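Local coordinates for CELL WALL surface anchor family protein (Streptococcus pneumoniae, PDB 2X9Z), which forms the repeating backbone subunit of the pneumococcal pilus shaft and so probably contributes to adhesion of the bacterium, at residues A[34-48]-A[104-118]. The protein carries 1 engineered substitution. Numbering follows the deposited sequence.
Sequences VEYEIVTKIPALANY and NDQNAEKTVKITYSA
Strands 34-42 and 110-118 run antiparallel in unbroken register from Val34 opposite Ala118 to Ile42 opposite Lys110, and ten backbone hydrogen bonds join their five hydrogen-bonded pairs. On the buried face, Tyr36 lays its CB over the Tyr116 ring, 3.7 Å from the ring centroid. The two rings are nearly parallel, 9° apart, but barely overlap, with Tyr116 OH over a face of the Tyr36 ring. Tyr116 reaches across because its CG sits between the backbone N and the carbonyl carbon (chi1 68°); Ile38 CD1 meets the edge of its ring. Further along, Ile42 CD1 touches Val112 CG2, and a water donates to Ile38 O and Val112 O while also bonding Thr40 OG1, which Trp53 holds too.

The other face is mostly polar. Lys41, bent at chi2, runs alongside Thr111 and gives its NZ to OG1 at 2.8 Å, while its CB and CG pack against the carboxylate of Glu109, which is paired with Lys4. The extended Lys113 makes a long salt bridge from NZ to Glu37 OE2, 3.5 Å; backbone amides of Gly11 and Ala13 also hold that carboxylate.

Past the strands, the type II turn 43-46 meets residues 104-106 through Leu45 N to Gln106 O and Asp105 N to Ala46 O. The Asn104 amide grips the backbone of Tyr48 twice: ND2 lies 2.9 Å from Tyr48 O, on a lone pair, whereas Tyr48 N approaches OD1 from above the carbonyl plane. Flanked by strands 4-9 and 61-72, the pair turns its largely apolar face to strand 50-57 of a second sheet, a sandwich consistent with the Cna-B-like pilin family.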
loop_
_atom_site.group_PDB
_atom_site.type_symbol
_atom_site.label_atom_id
_atom_site.label_comp_id
_atom_site.label_asym_id
_atom_site.label_seq_id
_atom_site.Cartn_x
_atom_site.Cartn_y
_atom_site.Cartn_z
ATOM N N VAL A 34 4.443 -18.181 0.007
ATOM C CA VAL A 34 5.485 -17.173 -0.139
ATOM C C VAL A 34 5.493 -16.284 1.105
ATOM O O VAL A 34 4.470 -15.701 1.461
ATOM C CB VAL A 34 5.236 -16.314 -1.400
ATOM C CG1 VAL A 34 6.362 -15.309 -1.598
ATOM C CG2 VAL A 34 5.080 -17.212 -2.635
ATOM N N GLU A 35 6.644 -16.186 1.763
ATOM C CA GLU A 35 6.750 -15.445 3.015
ATOM C C GLU A 35 7.284 -14.038 2.783
ATOM O O GLU A 35 8.289 -13.847 2.091
ATOM C CB GLU A 35 7.647 -16.194 3.995
ATOM C CG GLU A 35 7.084 -17.546 4.399
ATOM C CD GLU A 35 8.047 -18.342 5.243
ATOM O OE1 GLU A 35 9.033 -18.865 4.680
ATOM O OE2 GLU A 35 7.818 -18.442 6.464
ATOM N N TYR A 36 6.608 -13.063 3.388
ATOM C CA TYR A 36 6.910 -11.650 3.213
ATOM C C TYR A 36 7.253 -10.963 4.523
ATOM O O TYR A 36 6.845 -11.396 5.600
ATOM C CB TYR A 36 5.695 -10.934 2.629
ATOM C CG TYR A 36 5.442 -11.207 1.162
ATOM C CD1 TYR A 36 4.632 -12.260 0.751
ATOM C CD2 TYR A 36 6.009 -10.404 0.190
ATOM C CE1 TYR A 36 4.399 -12.500 -0.595
ATOM C CE2 TYR A 36 5.776 -10.631 -1.140
ATOM C CZ TYR A 36 4.973 -11.673 -1.534
ATOM O OH TYR A 36 4.765 -11.884 -2.880
ATOM N N GLU A 37 7.974 -9.855 4.412
ATOM C CA GLU A 37 8.204 -8.998 5.561
ATOM C C GLU A 37 8.270 -7.531 5.146
ATOM O O GLU A 37 8.742 -7.189 4.051
ATOM C CB GLU A 37 9.473 -9.409 6.304
ATOM C CG GLU A 37 10.741 -9.214 5.510
ATOM C CD GLU A 37 11.963 -9.742 6.232
ATOM O OE1 GLU A 37 13.060 -9.200 6.009
ATOM O OE2 GLU A 37 11.828 -10.702 7.020
ATOM N N ILE A 38 7.772 -6.673 6.031
ATOM C CA ILE A 38 7.836 -5.231 5.864
ATOM C C ILE A 38 8.605 -4.719 7.078
ATOM O O ILE A 38 8.220 -4.988 8.218
ATOM C CB ILE A 38 6.421 -4.608 5.876
ATOM C CG1 ILE A 38 5.520 -5.254 4.813
ATOM C CG2 ILE A 38 6.497 -3.094 5.718
ATOM C CD1 ILE A 38 4.063 -4.959 5.035
ATOM N N VAL A 39 9.701 -4.006 6.834
ATOM C CA VAL A 39 10.534 -3.493 7.912
ATOM C C VAL A 39 10.535 -1.967 7.856
ATOM O O VAL A 39 10.796 -1.383 6.793
ATOM C CB VAL A 39 11.982 -4.024 7.809
ATOM C CG1 VAL A 39 12.871 -3.349 8.830
ATOM C CG2 VAL A 39 12.008 -5.547 7.973
ATOM N N THR A 40 10.222 -1.334 8.986
ATOM C CA THR A 40 10.117 0.121 9.060
ATOM C C THR A 40 10.983 0.645 10.193
ATOM O O THR A 40 10.959 0.109 11.302
ATOM C CB THR A 40 8.652 0.560 9.293
ATOM O OG1 THR A 40 7.817 -0.075 8.318
ATOM C CG2 THR A 40 8.511 2.070 9.167
ATOM N N LYS A 41 11.760 1.681 9.901
ATOM C CA LYS A 41 12.592 2.330 10.898
ATOM C C LYS A 41 11.947 3.649 11.288
ATOM O O LYS A 41 11.753 4.524 10.447
ATOM C CB LYS A 41 13.985 2.612 10.332
ATOM C CG LYS A 41 14.721 1.396 9.828
ATOM C CD LYS A 41 15.239 0.537 10.957
ATOM C CE LYS A 41 16.069 -0.617 10.408
ATOM N NZ LYS A 41 16.588 -1.506 11.488
ATOM N N ILE A 42 11.622 3.784 12.565
ATOM C CA ILE A 42 11.022 5.002 13.084
ATOM C C ILE A 42 12.095 5.763 13.852
ATOM O O ILE A 42 12.782 5.186 14.692
ATOM C CB ILE A 42 9.811 4.661 13.978
ATOM C CG1 ILE A 42 8.710 4.029 13.111
ATOM C CG2 ILE A 42 9.299 5.894 14.738
ATOM C CD1 ILE A 42 7.479 3.627 13.862
ATOM N N PRO A 43 12.269 7.055 13.539
ATOM C CA PRO A 43 13.371 7.830 14.120
ATOM C C PRO A 43 13.229 8.025 15.634
ATOM O O PRO A 43 12.128 7.944 16.184
ATOM C CB PRO A 43 13.268 9.185 13.402
ATOM C CG PRO A 43 12.392 8.958 12.225
ATOM C CD PRO A 43 11.456 7.858 12.614
ATOM N N ALA A 44 14.345 8.276 16.308
ATOM C CA ALA A 44 14.300 8.677 17.716
ATOM C C ALA A 44 13.426 9.920 17.917
ATOM O O ALA A 44 13.337 10.788 17.038
ATOM C CB ALA A 44 15.706 8.928 18.244
ATOM N N LEU A 45 12.770 9.983 19.073
ATOM C CA LEU A 45 11.981 11.149 19.483
ATOM C C LEU A 45 10.788 11.438 18.571
ATOM O O LEU A 45 10.387 12.591 18.413
ATOM C CB LEU A 45 12.869 12.397 19.635
ATOM C CG LEU A 45 14.072 12.211 20.562
ATOM C CD1 LEU A 45 14.912 13.481 20.631
ATOM C CD2 LEU A 45 13.625 11.784 21.954
ATOM N N ALA A 46 10.213 10.391 17.987
ATOM C CA ALA A 46 9.007 10.532 17.183
ATOM C C ALA A 46 7.800 10.896 18.045
ATOM O O ALA A 46 7.746 10.560 19.228
ATOM C CB ALA A 46 8.740 9.239 16.406
ATOM N N ASN A 47 6.836 11.590 17.450
ATOM C CA ASN A 47 5.586 11.897 18.135
ATOM C C ASN A 47 4.393 11.696 17.203
ATOM O O ASN A 47 3.559 12.586 17.032
ATOM C CB ASN A 47 5.603 13.320 18.695
ATOM C CG ASN A 47 4.494 13.560 19.696
ATOM O OD1 ASN A 47 4.087 12.644 20.416
ATOM N ND2 ASN A 47 3.997 14.791 19.747
ATOM N N TYR A 48 4.311 10.513 16.602
ATOM C CA TYR A 48 3.273 10.258 15.622
ATOM C C TYR A 48 1.913 10.078 16.279
ATOM O O TYR A 48 1.794 9.421 17.314
ATOM C CB TYR A 48 3.593 9.008 14.807
ATOM C CG TYR A 48 4.876 9.058 13.999
ATOM C CD1 TYR A 48 5.486 10.267 13.678
ATOM C CD2 TYR A 48 5.464 7.884 13.534
ATOM C CE1 TYR A 48 6.661 10.295 12.929
ATOM C CE2 TYR A 48 6.628 7.900 12.793
ATOM C CZ TYR A 48 7.228 9.106 12.488
ATOM O OH TYR A 48 8.394 9.097 11.738
ATOM N N ASN A 104 7.097 5.906 19.907
ATOM C CA ASN A 104 7.229 7.354 20.064
ATOM C C ASN A 104 8.128 7.703 21.240
ATOM O O ASN A 104 8.215 6.944 22.213
ATOM C CB ASN A 104 5.865 8.002 20.317
ATOM C CG ASN A 104 5.068 8.229 19.053
ATOM O OD1 ASN A 104 5.617 8.283 17.950
ATOM N ND2 ASN A 104 3.757 8.380 19.210
ATOM N N ASP A 105 8.777 8.862 21.163
ATOM C CA ASP A 105 9.567 9.376 22.277
ATOM C C ASP A 105 10.581 8.359 22.804
ATOM O O ASP A 105 10.751 8.200 24.019
ATOM C CB ASP A 105 8.655 9.849 23.414
ATOM C CG ASP A 105 9.371 10.757 24.405
ATOM O OD1 ASP A 105 10.356 11.420 24.011
ATOM O OD2 ASP A 105 8.941 10.818 25.580
ATOM N N GLN A 106 11.252 7.680 21.877
ATOM C CA GLN A 106 12.327 6.749 22.217
ATOM C C GLN A 106 13.684 7.372 21.880
ATOM O O GLN A 106 13.774 8.259 21.025
ATOM C CB GLN A 106 12.128 5.413 21.498
ATOM C CG GLN A 106 10.760 4.812 21.770
ATOM C CD GLN A 106 10.538 4.475 23.243
ATOM O OE1 GLN A 106 11.461 4.075 23.956
ATOM N NE2 GLN A 106 9.303 4.610 23.692
ATOM N N ASN A 107 14.739 6.922 22.554
ATOM C CA ASN A 107 16.038 7.585 22.425
ATOM C C ASN A 107 16.917 7.070 21.287
ATOM O O ASN A 107 18.009 7.586 21.045
ATOM C CB ASN A 107 16.791 7.619 23.768
ATOM C CG ASN A 107 17.696 6.413 23.989
ATOM O OD1 ASN A 107 17.541 5.364 23.362
ATOM N ND2 ASN A 107 18.652 6.564 24.906
ATOM N N ALA A 108 16.410 6.071 20.573
ATOM C CA ALA A 108 17.097 5.502 19.423
ATOM C C ALA A 108 16.059 5.085 18.396
ATOM O O ALA A 108 14.882 4.932 18.715
ATOM C CB ALA A 108 17.942 4.300 19.838
ATOM N N GLU A 109 16.506 4.891 17.165
ATOM C CA GLU A 109 15.664 4.376 16.098
ATOM C C GLU A 109 14.998 3.069 16.532
ATOM O O GLU A 109 15.639 2.222 17.157
ATOM C CB GLU A 109 16.546 4.122 14.882
ATOM C CG GLU A 109 15.835 3.961 13.567
ATOM C CD GLU A 109 16.826 3.788 12.433
ATOM O OE1 GLU A 109 17.709 2.912 12.553
ATOM O OE2 GLU A 109 16.739 4.533 11.437
ATOM N N LYS A 110 13.719 2.915 16.199
ATOM C CA LYS A 110 12.966 1.705 16.526
ATOM C C LYS A 110 12.618 0.979 15.233
ATOM O O LYS A 110 12.285 1.610 14.224
ATOM C CB LYS A 110 11.681 2.038 17.299
ATOM C CG LYS A 110 11.901 2.751 18.635
ATOM C CD LYS A 110 12.728 1.929 19.621
ATOM C CE LYS A 110 11.849 1.083 20.514
ATOM N NZ LYS A 110 12.633 0.173 21.403
ATOM N N THR A 111 12.708 -0.343 15.252
ATOM C CA THR A 111 12.454 -1.130 14.056
ATOM C C THR A 111 11.182 -1.940 14.194
ATOM O O THR A 111 11.093 -2.822 15.051
ATOM C CB THR A 111 13.613 -2.096 13.790
ATOM O OG1 THR A 111 14.820 -1.345 13.611
ATOM C CG2 THR A 111 13.347 -2.924 12.549
ATOM N N VAL A 112 10.205 -1.654 13.338
ATOM C CA VAL A 112 8.969 -2.430 13.304
ATOM C C VAL A 112 9.084 -3.454 12.189
ATOM O O VAL A 112 9.473 -3.108 11.080
ATOM C CB VAL A 112 7.729 -1.542 13.041
ATOM C CG1 VAL A 112 6.455 -2.380 13.117
ATOM C CG2 VAL A 112 7.668 -0.395 14.037
ATOM N N LYS A 113 8.761 -4.708 12.484
ATOM C CA LYS A 113 8.749 -5.743 11.462
ATOM C C LYS A 113 7.387 -6.429 11.436
ATOM O O LYS A 113 6.867 -6.865 12.468
ATOM C CB LYS A 113 9.851 -6.773 11.730
ATOM C CG LYS A 113 9.921 -7.906 10.711
ATOM C CD LYS A 113 11.144 -8.772 10.982
ATOM C CE LYS A 113 11.162 -10.030 10.147
ATOM N NZ LYS A 113 12.338 -10.862 10.513
ATOM N N ILE A 114 6.808 -6.503 10.247
ATOM C CA ILE A 114 5.532 -7.168 10.039
ATOM C C ILE A 114 5.782 -8.323 9.081
ATOM O O ILE A 114 6.355 -8.135 8.004
ATOM C CB ILE A 114 4.498 -6.217 9.417
ATOM C CG1 ILE A 114 4.265 -5.018 10.338
ATOM C CG2 ILE A 114 3.184 -6.960 9.120
ATOM C CD1 ILE A 114 3.461 -3.904 9.684
ATOM N N THR A 115 5.385 -9.525 9.476
ATOM C CA THR A 115 5.564 -10.694 8.620
ATOM C C THR A 115 4.216 -11.332 8.326
ATOM O O THR A 115 3.271 -11.223 9.118
ATOM C CB THR A 115 6.509 -11.736 9.253
ATOM O OG1 THR A 115 5.934 -12.232 10.466
ATOM C CG2 THR A 115 7.861 -11.124 9.574
ATOM N N TYR A 116 4.132 -12.002 7.182
ATOM C CA TYR A 116 2.913 -12.701 6.771
ATOM C C TYR A 116 3.240 -13.538 5.548
ATOM O O TYR A 116 4.336 -13.447 5.004
ATOM C CB TYR A 116 1.795 -11.708 6.433
ATOM C CG TYR A 116 2.063 -10.896 5.189
ATOM C CD1 TYR A 116 1.622 -11.337 3.938
ATOM C CD2 TYR A 116 2.763 -9.699 5.253
ATOM C CE1 TYR A 116 1.866 -10.602 2.781
ATOM C CE2 TYR A 116 3.009 -8.949 4.103
ATOM C CZ TYR A 116 2.561 -9.412 2.873
ATOM O OH TYR A 116 2.802 -8.681 1.739
ATOM N N SER A 117 2.290 -14.349 5.113
ATOM C CA SER A 117 2.507 -15.108 3.891
ATOM C C SER A 117 1.336 -14.979 2.930
ATOM O O SER A 117 0.244 -14.524 3.307
ATOM C CB SER A 117 2.801 -16.577 4.196
ATOM O OG SER A 117 1.691 -17.208 4.806
ATOM N N ALA A 118 1.588 -15.366 1.683
ATOM C CA ALA A 118 0.561 -15.437 0.656
ATOM C C ALA A 118 0.839 -16.677 -0.168
ATOM O O ALA A 118 1.951 -17.184 -0.170
ATOM C CB ALA A 118 0.588 -14.202 -0.214
HETATM O O HOH W 1 7.076 -2.527 9.328
HETATM O O HOH W 2 12.481 5.755 17.706
HETATM O O HOH W 3 10.854 7.550 18.891
#